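Local structure of echicetin A-chain (Echis carinatus, 1OZ7) at residues V11-L16 against C125-P130. The protein forms the alpha subunit of echicetin, which binds platelet GPIbalpha and inhibits aggregation alone but promotes it when IgM kappa is bound as well. Sequence-based numbering, arbitrary orientation.
Sequences VYCYML and CKYPVP
Lys126 rises between two tyrosines of the facing strand, Tyr12 and Tyr14, and its course can be followed atom by atom. CB lies beside the carbonyl oxygen of Cys13, which also receives a CA-H...O contact from Lys126 CA. With CG anti to the backbone N (chi1 171°) and every later torsion extended, the chain climbs straight off the sheet alongside Tyr14. CG sits over one face of the Tyr14 ring, displaced toward its rim, and Lys126 CD packs 3.6 Å from Tyr14 CE2. Lys126 CE then meets the other tyrosine, 3.8 Å from the Tyr12 ring centroid, a CH-pi contact over the face. Lys126 NZ lies 4.7 Å from the Tyr12 ring centroid and only 4° off the ring normal, the geometry of a cation-pi contact. NZ also hydrogen-bonds to Ser41 OG and forms a salt bridge with Glu47 OE1, the same oxygen to which Tyr14 OH is hydrogen-bonded.

Beneath this row, four backbone hydrogen bonds fix the antiparallel register, Cys13 opposite Tyr127 and Met15 opposite Cys125. The straightest is Cys13 N to Tyr127 O, 170° at the hydrogen, whereas Met15 N approaches Cys125 O from above the carbonyl plane. On the other sheet face, Cys13 CB lies over the Tyr127 ring, 4.0 Å from the Tyr127 centroid, while SG stands oblique to it and continues into the disulfide with Cys2. Cys125 SG is joined to Cys30 SG in a disulfide.

The contact thus joins strands 12-21 and 121-127, near the chain termini, as in the C-type lectin fold. Its chemistry implies a divided sheet: disulfide and Tyr127 ring on the Cys13 face; on the other, a lysine held between two tyrosine rings, its ammonium charge probably balanced mainly by Glu47.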
loop_
_atom_site.group_PDB
_atom_site.type_symbol
_atom_site.label_atom_id
_atom_site.label_comp_id
_atom_site.label_asym_id
_atom_site.label_seq_id
_atom_site.Cartn_x
_atom_site.Cartn_y
_atom_site.Cartn_z
ATOM N N VAL A 11 -20.180 -4.187 -22.608
ATOM C CA VAL A 11 -21.595 -4.018 -22.296
ATOM C C VAL A 11 -21.839 -3.312 -20.959
ATOM O O VAL A 11 -22.718 -3.695 -20.183
ATOM C CB VAL A 11 -22.344 -5.378 -22.294
ATOM C CG1 VAL A 11 -21.935 -6.221 -21.082
ATOM C CG2 VAL A 11 -23.848 -5.135 -22.297
ATOM N N TYR A 12 -21.042 -2.281 -20.694
ATOM C CA TYR A 12 -21.165 -1.476 -19.484
ATOM C C TYR A 12 -21.144 -0.030 -19.949
ATOM O O TYR A 12 -20.550 0.276 -20.982
ATOM C CB TYR A 12 -19.978 -1.718 -18.552
ATOM C CG TYR A 12 -20.219 -2.719 -17.447
ATOM C CD1 TYR A 12 -21.003 -2.394 -16.343
ATOM C CD2 TYR A 12 -19.640 -3.985 -17.494
ATOM C CE1 TYR A 12 -21.205 -3.307 -15.306
ATOM C CE2 TYR A 12 -19.836 -4.906 -16.465
ATOM C CZ TYR A 12 -20.618 -4.561 -15.376
ATOM O OH TYR A 12 -20.811 -5.474 -14.361
ATOM N N CYS A 13 -21.789 0.853 -19.196
ATOM C CA CYS A 13 -21.822 2.270 -19.534
ATOM C C CYS A 13 -20.922 3.003 -18.560
ATOM O O CYS A 13 -20.944 2.717 -17.367
ATOM C CB CYS A 13 -23.243 2.814 -19.435
ATOM S SG CYS A 13 -24.418 2.002 -20.571
ATOM N N TYR A 14 -20.136 3.948 -19.075
ATOM C CA TYR A 14 -19.197 4.711 -18.259
ATOM C C TYR A 14 -19.212 6.192 -18.567
ATOM O O TYR A 14 -19.312 6.598 -19.728
ATOM C CB TYR A 14 -17.749 4.271 -18.510
ATOM C CG TYR A 14 -17.432 2.805 -18.373
ATOM C CD1 TYR A 14 -18.021 1.857 -19.207
ATOM C CD2 TYR A 14 -16.482 2.371 -17.445
ATOM C CE1 TYR A 14 -17.664 0.513 -19.124
ATOM C CE2 TYR A 14 -16.124 1.034 -17.354
ATOM C CZ TYR A 14 -16.715 0.111 -18.194
ATOM O OH TYR A 14 -16.350 -1.209 -18.107
ATOM N N MET A 15 -19.068 7.001 -17.525
ATOM C CA MET A 15 -18.971 8.428 -17.722
ATOM C C MET A 15 -18.080 9.069 -16.674
ATOM O O MET A 15 -18.164 8.765 -15.485
ATOM C CB MET A 15 -20.333 9.101 -17.709
ATOM C CG MET A 15 -20.222 10.598 -17.929
ATOM S SD MET A 15 -21.756 11.340 -18.486
ATOM C CE MET A 15 -21.158 12.379 -19.854
ATOM N N LEU A 16 -17.211 9.952 -17.138
ATOM C CA LEU A 16 -16.313 10.679 -16.265
ATOM C C LEU A 16 -16.992 12.006 -15.979
ATOM O O LEU A 16 -17.469 12.665 -16.890
ATOM C CB LEU A 16 -14.983 10.918 -16.969
ATOM N N CYS A 125 -18.188 7.178 -13.322
ATOM C CA CYS A 125 -19.297 6.330 -12.922
ATOM C C CYS A 125 -19.362 5.156 -13.864
ATOM O O CYS A 125 -18.779 5.176 -14.949
ATOM C CB CYS A 125 -20.631 7.073 -12.982
ATOM S SG CYS A 125 -20.928 8.366 -11.734
ATOM N N LYS A 126 -20.108 4.141 -13.455
ATOM C CA LYS A 126 -20.257 2.929 -14.246
ATOM C C LYS A 126 -21.515 2.200 -13.790
ATOM O O LYS A 126 -21.920 2.298 -12.625
ATOM C CB LYS A 126 -19.017 2.055 -14.048
ATOM C CG LYS A 126 -19.070 0.647 -14.628
ATOM C CD LYS A 126 -17.765 -0.080 -14.303
ATOM C CE LYS A 126 -17.838 -1.569 -14.579
ATOM N NZ LYS A 126 -16.632 -2.283 -14.059
ATOM N N TYR A 127 -22.146 1.499 -14.723
ATOM C CA TYR A 127 -23.342 0.728 -14.421
ATOM C C TYR A 127 -23.708 -0.133 -15.638
ATOM O O TYR A 127 -23.387 0.213 -16.779
ATOM C CB TYR A 127 -24.496 1.665 -14.052
ATOM C CG TYR A 127 -25.135 2.359 -15.227
ATOM C CD1 TYR A 127 -26.038 1.684 -16.049
ATOM C CD2 TYR A 127 -24.832 3.686 -15.530
ATOM C CE1 TYR A 127 -26.622 2.308 -17.136
ATOM C CE2 TYR A 127 -25.411 4.318 -16.619
ATOM C CZ TYR A 127 -26.306 3.619 -17.414
ATOM O OH TYR A 127 -26.892 4.232 -18.493
ATOM N N PRO A 128 -24.373 -1.276 -15.398
ATOM C CA PRO A 128 -24.798 -2.216 -16.442
ATOM C C PRO A 128 -26.217 -1.950 -16.925
ATOM O O PRO A 128 -27.154 -1.963 -16.135
ATOM C CB PRO A 128 -24.682 -3.557 -15.744
ATOM C CG PRO A 128 -25.191 -3.224 -14.362
ATOM C CD PRO A 128 -24.541 -1.871 -14.056
ATOM N N VAL A 129 -26.379 -1.718 -18.224
ATOM C CA VAL A 129 -27.706 -1.457 -18.774
ATOM C C VAL A 129 -28.738 -2.517 -18.364
ATOM O O VAL A 129 -29.905 -2.194 -18.138
ATOM C CB VAL A 129 -27.668 -1.367 -20.309
ATOM C CG1 VAL A 129 -29.041 -0.974 -20.838
ATOM C CG2 VAL A 129 -26.620 -0.360 -20.740
ATOM N N PRO A 130 -28.327 -3.796 -18.279
ATOM C CA PRO A 130 -29.250 -4.867 -17.886
ATOM C C PRO A 130 -29.608 -4.794 -16.401
ATOM O O PRO A 130 -30.038 -5.788 -15.809
ATOM C CB PRO A 130 -28.469 -6.138 -18.213
ATOM C CG PRO A 130 -27.593 -5.713 -19.344
ATOM C CD PRO A 130 -27.104 -4.372 -18.864
#